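Local coordinates for protein leucine aminopeptidase 1 (Caenorhabditis elegans, PDB 2HC9) that releases N-terminal amino acids, preferably leucine, from peptides as a two-zinc aminopeptidase of the M17 family and probably serves as a digestive enzyme, at residues G84-T88 / N89-I93; K95-K98 / P99-Y102; I177-P180 / A181-T185; A378-D382 / E383-N387; D430-P433 / S434-A437. The protein carries 1 engineered substitution. All blocks are in the same frame, centred on the assembly; numbering follows the deposited sequence. Where two conformers were deposited one is given.

Interaction 1. Residues G84-T88 / N89-I93; sequences GNTPT and NAHSI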
loop_
_atom_site.group_PDB
_atom_site.type_symbol
_atom_site.label_atom_id
_atom_site.label_comp_id
_atom_site.label_asym_id
_atom_site.label_seq_id
_atom_site.Cartn_x
_atom_site.Cartn_y
_atom_site.Cartn_z
ATOM N N GLY A 84 15.654 30.221 -15.409
ATOM C CA GLY A 84 14.544 29.272 -15.674
ATOM C C GLY A 84 13.148 29.884 -15.522
ATOM O O GLY A 84 12.147 29.303 -15.982
ATOM N N ASN A 85 13.092 31.076 -14.926
ATOM C CA ASN A 85 11.838 31.792 -14.685
ATOM C C ASN A 85 11.517 32.668 -15.904
ATOM O O ASN A 85 12.287 32.717 -16.853
ATOM C CB ASN A 85 12.013 32.653 -13.432
ATOM C CG ASN A 85 10.683 33.146 -12.834
ATOM O OD1 ASN A 85 9.591 32.953 -13.403
ATOM N ND2 ASN A 85 10.787 33.806 -11.683
ATOM N N THR A 86 10.375 33.342 -15.888
ATOM C CA THR A 86 10.145 34.463 -16.807
ATOM C C THR A 86 10.656 35.756 -16.156
ATOM O O THR A 86 10.407 36.004 -14.960
ATOM C CB THR A 86 8.627 34.584 -17.173
ATOM O OG1 THR A 86 8.386 35.838 -17.838
ATOM C CG2 THR A 86 7.745 34.484 -15.900
ATOM N N PRO A 87 11.341 36.608 -16.940
ATOM C CA PRO A 87 11.773 37.887 -16.361
ATOM C C PRO A 87 10.606 38.834 -16.050
ATOM O O PRO A 87 10.780 39.819 -15.331
ATOM C CB PRO A 87 12.668 38.492 -17.442
ATOM C CG PRO A 87 12.206 37.875 -18.723
ATOM C CD PRO A 87 11.712 36.476 -18.362
ATOM N N THR A 88 9.419 38.505 -16.553
ATOM C CA THR A 88 8.198 39.256 -16.184
ATOM C C THR A 88 7.798 39.035 -14.734
ATOM O O THR A 88 7.080 39.858 -14.158
ATOM C CB THR A 88 6.993 38.857 -17.059
ATOM O OG1 THR A 88 6.551 37.550 -16.674
ATOM C CG2 THR A 88 7.333 38.855 -18.551
ATOM N N ASN A 89 8.211 37.896 -14.157
ATOM C CA ASN A 89 7.767 37.495 -12.791
ATOM C C ASN A 89 6.231 37.506 -12.647
ATOM O O ASN A 89 5.687 37.794 -11.581
ATOM C CB ASN A 89 8.400 38.390 -11.715
ATOM C CG ASN A 89 9.854 38.056 -11.454
ATOM O OD1 ASN A 89 10.700 38.946 -11.366
ATOM N ND2 ASN A 89 10.153 36.772 -11.356
ATOM N N ALA A 90 5.532 37.195 -13.733
ATOM C CA ALA A 90 4.071 37.348 -13.740
ATOM C C ALA A 90 3.409 36.452 -12.718
ATOM O O ALA A 90 2.407 36.837 -12.128
ATOM C CB ALA A 90 3.506 37.113 -15.126
ATOM N N HIS A 91 3.986 35.264 -12.464
ATOM C CA HIS A 91 3.442 34.393 -11.412
ATOM C C HIS A 91 3.328 35.039 -10.042
ATOM O O HIS A 91 2.436 34.667 -9.278
ATOM C CB HIS A 91 4.201 33.070 -11.323
ATOM C CG HIS A 91 4.214 32.332 -12.610
ATOM N ND1 HIS A 91 5.058 32.677 -13.641
ATOM C CD2 HIS A 91 3.436 31.326 -13.076
ATOM C CE1 HIS A 91 4.837 31.885 -14.670
ATOM N NE2 HIS A 91 3.858 31.060 -14.359
ATOM N N SER A 92 4.222 35.987 -9.735
ATOM C CA SER A 92 4.184 36.716 -8.466
ATOM C C SER A 92 2.906 37.533 -8.320
ATOM O O SER A 92 2.378 37.682 -7.217
ATOM C CB SER A 92 5.392 37.655 -8.325
ATOM O OG SER A 92 6.610 36.936 -8.271
ATOM N N ILE A 93 2.431 38.099 -9.433
ATOM C CA ILE A 93 1.127 38.821 -9.400
ATOM C C ILE A 93 0.013 37.856 -9.016
ATOM O O ILE A 93 -0.739 38.104 -8.092
ATOM C CB ILE A 93 0.785 39.477 -10.751
ATOM C CG1 ILE A 93 1.837 40.558 -11.075
ATOM C CG2 ILE A 93 -0.663 40.063 -10.719
ATOM C CD1 ILE A 93 1.716 41.100 -12.491
HETATM O O HOH W 1 7.284 34.284 -12.465
#
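The methyl of T86 meets the imidazole of H91 at its edge, in the plane of the ring. CG2 of T86 lies 3.9 Å from ND1 of H91. The two side chains slant across each other. A water ties the same ring to N85: it donates to OD1 of N85 at 2.8 Å and lies 3.0 Å from ND1 of H91. The side chains of N85 and N89 cross at about a right angle, with their amide planes 62° apart. ND2 of N85 bonds to OD2 of D408 of the second subunit.

OG1 of T88 sits between its own backbone N and carbonyl carbon (chi1 73°). From there it donates to OG1 of T86 at 2.8 Å and accepts from N of A90 at 3.1 Å. OG1 of T86 also accepts from N of T88, 3.1 Å away, and bonds to the carbonyl of K394. The backbone closes with N of N89 donating to O of T86 at 3.0 Å. The result is an ST turn at T86 within a type I beta turn, leading into helix 90-97 of the N-terminal domain.

Interaction 2. Residues K95-K98 / P99-Y102; sequences KELK and PINY. With SO4 (sulfate ion), chain E.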
loop_
_atom_site.group_PDB
_atom_site.type_symbol
_atom_site.label_atom_id
_atom_site.label_comp_id
_atom_site.label_asym_id
_atom_site.label_seq_id
_atom_site.Cartn_x
_atom_site.Cartn_y
_atom_site.Cartn_z
ATOM N N LYS A 95 0.211 35.019 -7.433
ATOM C CA LYS A 95 0.382 34.581 -6.039
ATOM C C LYS A 95 -0.191 35.570 -5.012
ATOM O O LYS A 95 -0.809 35.176 -4.015
ATOM C CB LYS A 95 1.877 34.351 -5.753
ATOM C CG LYS A 95 2.158 33.869 -4.335
ATOM C CD LYS A 95 3.620 33.646 -4.065
ATOM C CE LYS A 95 4.381 34.963 -4.023
ATOM N NZ LYS A 95 5.267 35.072 -5.218
ATOM N N GLU A 96 0.039 36.860 -5.249
ATOM C CA GLU A 96 -0.379 37.901 -4.313
ATOM C C GLU A 96 -1.844 38.285 -4.487
ATOM O O GLU A 96 -2.513 38.668 -3.528
ATOM C CB GLU A 96 0.496 39.163 -4.483
ATOM C CG GLU A 96 1.995 38.949 -4.178
ATOM C CD GLU A 96 2.302 38.420 -2.770
ATOM O OE1 GLU A 96 1.436 38.439 -1.882
ATOM O OE2 GLU A 96 3.463 38.007 -2.548
ATOM N N LEU A 97 -2.333 38.180 -5.719
ATOM C CA LEU A 97 -3.678 38.661 -6.046
ATOM C C LEU A 97 -4.761 37.595 -5.809
ATOM O O LEU A 97 -5.853 37.900 -5.337
ATOM C CB LEU A 97 -3.724 39.166 -7.491
ATOM C CG LEU A 97 -5.068 39.675 -8.065
ATOM C CD1 LEU A 97 -5.656 40.832 -7.234
ATOM C CD2 LEU A 97 -4.930 40.061 -9.546
ATOM N N LYS A 98 -4.467 36.343 -6.158
ATOM C CA LYS A 98 -5.485 35.284 -6.068
ATOM C C LYS A 98 -6.175 35.209 -4.708
ATOM O O LYS A 98 -7.388 34.998 -4.664
ATOM C CB LYS A 98 -4.899 33.915 -6.498
ATOM C CG LYS A 98 -5.901 32.785 -6.638
ATOM C CD LYS A 98 -6.911 33.071 -7.751
ATOM C CE LYS A 98 -8.020 32.026 -7.752
ATOM N NZ LYS A 98 -9.003 32.372 -6.721
ATOM N N PRO A 99 -5.435 35.399 -3.587
ATOM C CA PRO A 99 -6.110 35.408 -2.282
ATOM C C PRO A 99 -7.054 36.560 -1.998
ATOM O O PRO A 99 -7.870 36.456 -1.075
ATOM C CB PRO A 99 -4.937 35.506 -1.280
ATOM C CG PRO A 99 -3.761 34.990 -2.034
ATOM C CD PRO A 99 -3.970 35.519 -3.406
ATOM N N ILE A 100 -6.910 37.673 -2.716
ATOM C CA ILE A 100 -7.691 38.849 -2.378
ATOM C C ILE A 100 -9.181 38.619 -2.605
ATOM O O ILE A 100 -9.596 38.146 -3.657
ATOM C CB ILE A 100 -7.210 40.098 -3.119
ATOM C CG1 ILE A 100 -5.788 40.453 -2.667
ATOM C CG2 ILE A 100 -8.182 41.284 -2.887
ATOM C CD1 ILE A 100 -5.174 41.578 -3.508
ATOM N N ASN A 101 -9.971 38.973 -1.593
ATOM C CA ASN A 101 -11.424 39.041 -1.727
ATOM C C ASN A 101 -11.933 40.468 -1.670
ATOM O O ASN A 101 -11.349 41.310 -0.977
ATOM C CB ASN A 101 -12.072 38.185 -0.652
ATOM C CG ASN A 101 -11.721 36.716 -0.803
ATOM O OD1 ASN A 101 -11.627 36.195 -1.915
ATOM N ND2 ASN A 101 -11.491 36.051 0.324
ATOM N N TYR A 102 -13.002 40.752 -2.411
ATOM C CA TYR A 102 -13.578 42.111 -2.446
ATOM C C TYR A 102 -14.842 42.120 -1.576
ATOM O O TYR A 102 -15.600 41.134 -1.565
ATOM C CB TYR A 102 -13.904 42.532 -3.897
ATOM C CG TYR A 102 -12.745 42.298 -4.825
ATOM C CD1 TYR A 102 -11.661 43.176 -4.835
ATOM C CD2 TYR A 102 -12.704 41.174 -5.678
ATOM C CE1 TYR A 102 -10.572 42.958 -5.649
ATOM C CE2 TYR A 102 -11.583 40.943 -6.523
ATOM C CZ TYR A 102 -10.529 41.852 -6.492
ATOM O OH TYR A 102 -9.417 41.680 -7.289
HETATM S S SO4 E . -12.221 31.392 -5.690
HETATM O O1 SO4 E . -11.801 32.764 -5.998
HETATM O O2 SO4 E . -13.610 31.186 -6.106
HETATM O O3 SO4 E . -11.308 30.467 -6.388
HETATM O O4 SO4 E . -12.169 31.119 -4.254
HETATM O O HOH W 2 -8.428 37.593 -6.145
#
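O of L97 accepts from N of I100 at 2.8 Å and closes a type I beta turn from L97 to I100. The N-H...O angle is 152°. This turn carries the chain out of helix 90-97 of the N-terminal domain, on the way to strand 108-114. P99 has no N-H to give to the helix. Its CD instead lies 3.2 Å from O of K95. A water lies within hydrogen-bonding distance of O of L97 (2.7 Å) and O of I100, and has more acceptors near it than protons.

CG of L97 is anti to the backbone N (chi1 178°), and CD1 ends up against I100 and Y102. CD1 of L97 touches CD1 of I100 at 3.8 Å, the two side chains meeting at a slant. The same CD1 lies 3.9 Å from OH of Y102, and there the side chains cross at about a right angle. L97 packs on I21, I75 and F111 of the sheet, and Y102 also touches I21 and F111.

O of E96 accepts from NH1 of R64. The chain of K98 is bent at chi2 and chi4, and its amine reaches a sulfate that probably came from the crystallisation liquor. R467 binds that sulfate too. NZ of K98 donates to O3 of the sulfate at 3.0 Å and, more weakly, to O1 at 2.9 Å.

Interaction 3. Residues I177-P180 / A181-T185; sequences IDTP and ANILT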
loop_
_atom_site.group_PDB
_atom_site.type_symbol
_atom_site.label_atom_id
_atom_site.label_comp_id
_atom_site.label_asym_id
_atom_site.label_seq_id
_atom_site.Cartn_x
_atom_site.Cartn_y
_atom_site.Cartn_z
ATOM N N ILE A 177 -12.446 24.473 -17.727
ATOM C CA ILE A 177 -11.735 23.555 -16.833
ATOM C C ILE A 177 -12.453 23.387 -15.497
ATOM O O ILE A 177 -12.582 22.256 -15.010
ATOM C CB ILE A 177 -10.273 24.022 -16.636
ATOM C CG1 ILE A 177 -9.497 23.753 -17.945
ATOM C CG2 ILE A 177 -9.590 23.339 -15.386
ATOM C CD1 ILE A 177 -8.133 24.471 -17.992
ATOM N N ASP A 178 -12.934 24.491 -14.909
ATOM C CA ASP A 178 -13.514 24.443 -13.538
ATOM C C ASP A 178 -14.903 23.806 -13.509
ATOM O O ASP A 178 -15.351 23.383 -12.456
ATOM C CB ASP A 178 -13.661 25.858 -12.957
ATOM C CG ASP A 178 -12.324 26.542 -12.698
ATOM O OD1 ASP A 178 -11.287 25.844 -12.638
ATOM O OD2 ASP A 178 -12.327 27.784 -12.524
ATOM N N THR A 179 -15.586 23.787 -14.653
ATOM C CA THR A 179 -16.972 23.290 -14.723
ATOM C C THR A 179 -16.939 21.763 -14.507
ATOM O O THR A 179 -16.172 21.064 -15.147
ATOM C CB THR A 179 -17.617 23.611 -16.121
ATOM O OG1 THR A 179 -17.553 25.031 -16.376
ATOM C CG2 THR A 179 -19.056 23.149 -16.204
ATOM N N PRO A 180 -17.769 21.247 -13.588
ATOM C CA PRO A 180 -17.762 19.798 -13.369
ATOM C C PRO A 180 -18.261 19.061 -14.598
ATOM O O PRO A 180 -19.023 19.616 -15.377
ATOM C CB PRO A 180 -18.752 19.601 -12.226
ATOM C CG PRO A 180 -19.647 20.807 -12.254
ATOM C CD PRO A 180 -18.758 21.945 -12.743
ATOM N N ALA A 181 -17.844 17.815 -14.770
ATOM C CA ALA A 181 -18.162 17.100 -16.002
ATOM C C ALA A 181 -19.608 16.624 -16.116
ATOM O O ALA A 181 -20.038 16.244 -17.216
ATOM C CB ALA A 181 -17.217 15.914 -16.174
ATOM N N ASN A 182 -20.360 16.601 -15.007
ATOM C CA ASN A 182 -21.811 16.364 -15.131
ATOM C C ASN A 182 -22.526 17.496 -15.872
ATOM O O ASN A 182 -23.641 17.339 -16.381
ATOM C CB ASN A 182 -22.488 16.025 -13.798
ATOM C CG ASN A 182 -22.385 17.137 -12.792
ATOM O OD1 ASN A 182 -21.365 17.834 -12.723
ATOM N ND2 ASN A 182 -23.429 17.307 -11.987
ATOM N N ILE A 183 -21.848 18.629 -15.972
ATOM C CA ILE A 183 -22.364 19.748 -16.758
ATOM C C ILE A 183 -21.599 19.866 -18.079
ATOM O O ILE A 183 -22.203 19.882 -19.165
ATOM C CB ILE A 183 -22.248 21.041 -15.938
ATOM C CG1 ILE A 183 -23.114 20.914 -14.666
ATOM C CG2 ILE A 183 -22.635 22.267 -16.785
ATOM C CD1 ILE A 183 -23.045 22.114 -13.739
ATOM N N LEU A 184 -20.267 19.946 -17.990
ATOM C CA LEU A 184 -19.439 19.969 -19.213
ATOM C C LEU A 184 -19.183 18.547 -19.689
ATOM O O LEU A 184 -18.101 17.964 -19.499
ATOM C CB LEU A 184 -18.148 20.793 -19.050
ATOM C CG LEU A 184 -17.451 21.076 -20.401
ATOM C CD1 LEU A 184 -18.132 22.246 -21.196
ATOM C CD2 LEU A 184 -15.981 21.393 -20.166
ATOM N N THR A 185 -20.202 17.979 -20.320
ATOM C CA THR A 185 -20.096 16.664 -20.949
ATOM C C THR A 185 -19.372 16.757 -22.296
ATOM O O THR A 185 -19.075 17.861 -22.757
ATOM C CB THR A 185 -21.525 16.123 -21.216
ATOM O OG1 THR A 185 -22.201 17.060 -22.066
ATOM C CG2 THR A 185 -22.315 15.960 -19.876
#
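The pyrrolidine ring of P180 and the side-chain amide of N182 meet at a slant. OD1 of N182 lies 3.2 Å from CB of P180 and is also close to CG. N182 has its CG between its backbone N and carbonyl carbon (chi1 62°), which places OD1 against the proline ring. Both ends of the amide have hydrogen bonds outside these segments; ND2 donates to O of I319 of the third subunit. I183 lies alongside the ring and points the same way, with its CD1 3.9 Å from CG of P180.

The carbonyl of P180 is gripped twice. N of L184 donates to O of P180 at 2.9 Å, with an N-H...O angle of 166°. N of I183 reaches the same oxygen at 3.1 Å. These bonds close a compact turn in the link between helix 157-178 and helix 186-199 of the catalytic domain. The A181 side chain lies about 9 Å from those of D257 and D275, which bind zinc. L184 is the centre of an inverse gamma turn, and T185 is the N-cap of the second helix.

T179 sends its methyl into this turn. Its CG2 touches CG2 of I183 at 3.7 Å and CB of L184 at 3.8 Å, crossing both side chains at about a right angle. The hydroxyl of T179 bonds back to the carbonyl of R175 in the preceding helix.

Interaction 4. Residues A378-D382 / E383-N387; sequences AMTND and EQLEN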
loop_
_atom_site.group_PDB
_atom_site.type_symbol
_atom_site.label_atom_id
_atom_site.label_comp_id
_atom_site.label_asym_id
_atom_site.label_seq_id
_atom_site.Cartn_x
_atom_site.Cartn_y
_atom_site.Cartn_z
ATOM N N ALA A 378 7.679 20.543 -23.125
ATOM C CA ALA A 378 7.601 20.500 -24.586
ATOM C C ALA A 378 8.577 19.492 -25.194
ATOM O O ALA A 378 9.789 19.527 -24.892
ATOM C CB ALA A 378 7.906 21.888 -25.174
ATOM N N MET A 379 8.052 18.634 -26.047
ATOM C CA MET A 379 8.880 17.688 -26.793
ATOM C C MET A 379 8.640 17.888 -28.282
ATOM O O MET A 379 7.502 17.792 -28.765
ATOM C CB MET A 379 8.526 16.264 -26.374
ATOM C CG MET A 379 9.519 15.220 -26.914
ATOM S SD MET A 379 8.942 13.541 -26.563
ATOM C CE MET A 379 7.681 13.338 -27.815
ATOM N N THR A 380 9.721 18.182 -29.010
ATOM C CA THR A 380 9.606 18.506 -30.430
ATOM C C THR A 380 10.775 17.937 -31.251
ATOM O O THR A 380 11.909 17.842 -30.759
ATOM C CB THR A 380 9.485 20.047 -30.655
ATOM O OG1 THR A 380 9.414 20.327 -32.060
ATOM C CG2 THR A 380 10.687 20.810 -30.038
ATOM N N ASN A 381 10.486 17.579 -32.495
ATOM C CA ASN A 381 11.519 17.177 -33.465
ATOM C C ASN A 381 12.327 18.351 -33.996
ATOM O O ASN A 381 13.318 18.156 -34.698
ATOM C CB ASN A 381 10.926 16.365 -34.628
ATOM C CG ASN A 381 10.049 17.204 -35.554
ATOM O OD1 ASN A 381 9.355 18.115 -35.101
ATOM N ND2 ASN A 381 10.089 16.905 -36.852
ATOM N N ASP A 382 11.905 19.570 -33.664
ATOM C CA ASP A 382 12.527 20.773 -34.232
ATOM C C ASP A 382 13.188 21.647 -33.171
ATOM O O ASP A 382 12.516 22.301 -32.375
ATOM C CB ASP A 382 11.501 21.571 -35.060
ATOM C CG ASP A 382 12.162 22.648 -35.918
ATOM O OD1 ASP A 382 12.476 22.364 -37.094
ATOM O OD2 ASP A 382 12.356 23.764 -35.414
ATOM N N GLU A 383 14.520 21.664 -33.163
ATOM C CA GLU A 383 15.264 22.420 -32.149
ATOM C C GLU A 383 14.958 23.919 -32.115
ATOM O O GLU A 383 14.828 24.527 -31.032
ATOM C CB GLU A 383 16.772 22.192 -32.321
ATOM C CG GLU A 383 17.574 22.743 -31.152
ATOM C CD GLU A 383 19.086 22.505 -31.287
ATOM O OE1 GLU A 383 19.534 21.807 -32.215
ATOM O OE2 GLU A 383 19.826 23.032 -30.458
ATOM N N GLN A 384 14.849 24.528 -33.294
ATOM C CA GLN A 384 14.525 25.953 -33.356
ATOM C C GLN A 384 13.145 26.235 -32.751
ATOM O O GLN A 384 12.972 27.223 -32.023
ATOM C CB GLN A 384 14.551 26.436 -34.797
ATOM C CG GLN A 384 15.955 26.614 -35.337
ATOM C CD GLN A 384 15.941 26.923 -36.818
ATOM O OE1 GLN A 384 15.724 28.065 -37.222
ATOM N NE2 GLN A 384 16.154 25.903 -37.637
ATOM N N LEU A 385 12.178 25.371 -33.047
ATOM C CA LEU A 385 10.829 25.545 -32.467
ATOM C C LEU A 385 10.886 25.384 -30.930
ATOM O O LEU A 385 10.190 26.097 -30.185
ATOM C CB LEU A 385 9.843 24.579 -33.115
ATOM C CG LEU A 385 8.369 24.677 -32.666
ATOM C CD1 LEU A 385 7.869 26.107 -32.827
ATOM C CD2 LEU A 385 7.528 23.702 -33.504
ATOM N N GLU A 386 11.709 24.447 -30.452
ATOM C CA GLU A 386 11.909 24.281 -29.026
ATOM C C GLU A 386 12.379 25.595 -28.379
ATOM O O GLU A 386 11.791 26.067 -27.408
ATOM C CB GLU A 386 12.905 23.142 -28.724
ATOM C CG GLU A 386 13.044 22.874 -27.236
ATOM C CD GLU A 386 14.109 21.815 -26.941
ATOM O OE1 GLU A 386 15.229 22.179 -26.530
ATOM O OE2 GLU A 386 13.833 20.635 -27.146
ATOM N N ASN A 387 13.437 26.193 -28.919
ATOM C CA ASN A 387 13.898 27.499 -28.437
ATOM C C ASN A 387 12.826 28.568 -28.538
ATOM O O ASN A 387 12.655 29.367 -27.622
ATOM C CB ASN A 387 15.159 27.935 -29.197
ATOM C CG ASN A 387 16.331 27.010 -28.933
ATOM O OD1 ASN A 387 16.472 26.465 -27.839
ATOM N ND2 ASN A 387 17.171 26.828 -29.933
HETATM O O HOH W 3 12.024 18.634 -27.358
#
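D382 holds the start of helix 383-396 with two of its own oxygens, one from the side chain and one from the backbone. OD2 of D382 accepts from N of L385 at 2.9 Å, through the anti lone pair that faces away from OD1. Its CG lies anti to the backbone N (chi1 -167°), which swings the carboxylate over the first turn of the helix. O of D382 accepts from N of E386 at 3.0 Å, at an N-H...O angle of 159°. The N-H groups at this helix end would probably favour the charged carboxylate.

T380 packs against the same turn. Its CG2 is 3.5 Å from CB of E386, the two side chains meeting at a slant. OG1 of T380 lies 4.1 Å from CD2 of L385. That hydroxyl accepts from N of D382 at 3.1 Å, forming an ST turn, and it also bonds to the carbonyl of W453.

E386 is linked to the strand through a water. OE2 of E386 lies 2.7 Å from this water, which accepts from N of T380. The stronger partner of E386 is R83 of the second subunit, which forms a salt bridge with it. This is an N-capped helix start, at the turn from strand to helix in the beta-alpha-beta unit of strand 376-380, helix 383-396 and strand 400-402.

Interaction 5. Residues D430-P433 / S434-A437; sequences DGPP and SAVA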
loop_
_atom_site.group_PDB
_atom_site.type_symbol
_atom_site.label_atom_id
_atom_site.label_comp_id
_atom_site.label_asym_id
_atom_site.label_seq_id
_atom_site.Cartn_x
_atom_site.Cartn_y
_atom_site.Cartn_z
ATOM N N ASP A 430 13.298 3.304 -20.141
ATOM C CA ASP A 430 14.509 4.107 -20.336
ATOM C C ASP A 430 14.212 5.596 -20.466
ATOM O O ASP A 430 15.033 6.400 -20.096
ATOM C CB ASP A 430 15.260 3.650 -21.570
ATOM C CG ASP A 430 16.061 2.373 -21.328
ATOM O OD1 ASP A 430 16.310 2.020 -20.160
ATOM O OD2 ASP A 430 16.443 1.738 -22.325
ATOM N N GLY A 431 13.065 5.954 -21.042
ATOM C CA GLY A 431 12.730 7.379 -21.215
ATOM C C GLY A 431 12.076 8.010 -19.997
ATOM O O GLY A 431 11.489 7.308 -19.159
ATOM N N PRO A 432 12.108 9.344 -19.919
ATOM C CA PRO A 432 11.204 10.009 -18.947
ATOM C C PRO A 432 9.761 9.600 -19.332
ATOM O O PRO A 432 9.433 9.632 -20.514
ATOM C CB PRO A 432 11.404 11.514 -19.240
ATOM C CG PRO A 432 12.608 11.627 -20.141
ATOM C CD PRO A 432 12.870 10.292 -20.766
ATOM N N PRO A 433 8.932 9.132 -18.376
ATOM C CA PRO A 433 7.568 8.712 -18.742
ATOM C C PRO A 433 6.756 9.732 -19.541
ATOM O O PRO A 433 6.004 9.325 -20.457
ATOM C CB PRO A 433 6.913 8.416 -17.378
ATOM C CG PRO A 433 8.094 7.942 -16.535
ATOM C CD PRO A 433 9.226 8.851 -16.955
ATOM N N SER A 434 6.926 11.029 -19.245
ATOM C CA SER A 434 6.225 12.078 -20.018
ATOM C C SER A 434 6.664 12.142 -21.480
ATOM O O SER A 434 5.863 12.472 -22.363
ATOM C CB SER A 434 6.374 13.452 -19.367
ATOM O OG SER A 434 5.912 13.383 -18.025
ATOM N N ALA A 435 7.929 11.813 -21.734
ATOM C CA ALA A 435 8.466 11.800 -23.091
ATOM C C ALA A 435 7.926 10.584 -23.833
ATOM O O ALA A 435 7.507 10.682 -24.991
ATOM C CB ALA A 435 10.010 11.744 -23.034
ATOM N N VAL A 436 7.911 9.442 -23.151
ATOM C CA VAL A 436 7.402 8.210 -23.742
ATOM C C VAL A 436 5.921 8.377 -24.123
ATOM O O VAL A 436 5.493 7.964 -25.211
ATOM C CB VAL A 436 7.633 6.993 -22.777
ATOM C CG1 VAL A 436 6.924 5.740 -23.303
ATOM C CG2 VAL A 436 9.135 6.735 -22.661
ATOM N N ALA A 437 5.165 9.038 -23.244
ATOM C CA ALA A 437 3.763 9.341 -23.518
ATOM C C ALA A 437 3.644 10.165 -24.802
ATOM O O ALA A 437 2.793 9.895 -25.642
ATOM C CB ALA A 437 3.151 10.126 -22.314
#
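The carbonyl of P432 accepts two N-H groups of the helix that follows it. N of V436 donates to O of P432 at 3.1 Å, with an N-H...O angle of 164°. N of A435 is 2.9 Å from the same oxygen, but its bond is weak, at 129°. One residue on, N of A437 donates to O of P433 at 2.9 Å.

Apolar contacts accompany these bonds. CB of A435 lies 3.9 Å from CG of P432, against the proline ring. CG2 of V436 comes within 3.9 Å of CA of G431, where there is no side chain to meet it. P433 opens helix 433-442.

Farther out, OD2 of D413 accepts from the backbone N of G431. OG of S434 bonds to the hydroxyl of T364, a residue of the bicarbonate pocket. W369 of the second subunit packs on P432 and P433. The side chain of A437 lies about 3 Å from that of R338, a predicted active-site residue. P433 suits this position, because a proline lacks the N-H, and in the first helical turn none is needed for a backbone bond. P432, at the N-cap, offers no side-chain acceptor; its carbonyl begins the i to i+4 bonding.

All five contacts are local and follow one another along the chain, so none nests in or crosses another. Interaction 1 closes the turn leading into helix 90-97, and interaction 2 closes the turn leaving it. Both belong to the N-terminal domain, with centres about 17 Å apart. Interaction 3 follows in the catalytic domain, where it closes the link from helix 157-178 to helix 186-199. Interaction 4 joins strand 376-380 to helix 383-396, and interaction 5 begins helix 433-442. These last two touch each other, with SD of M379 3.6 Å from O of A435. Interactions 1, 4 and 5 also meet the second subunit, whereas interaction 3 meets the third.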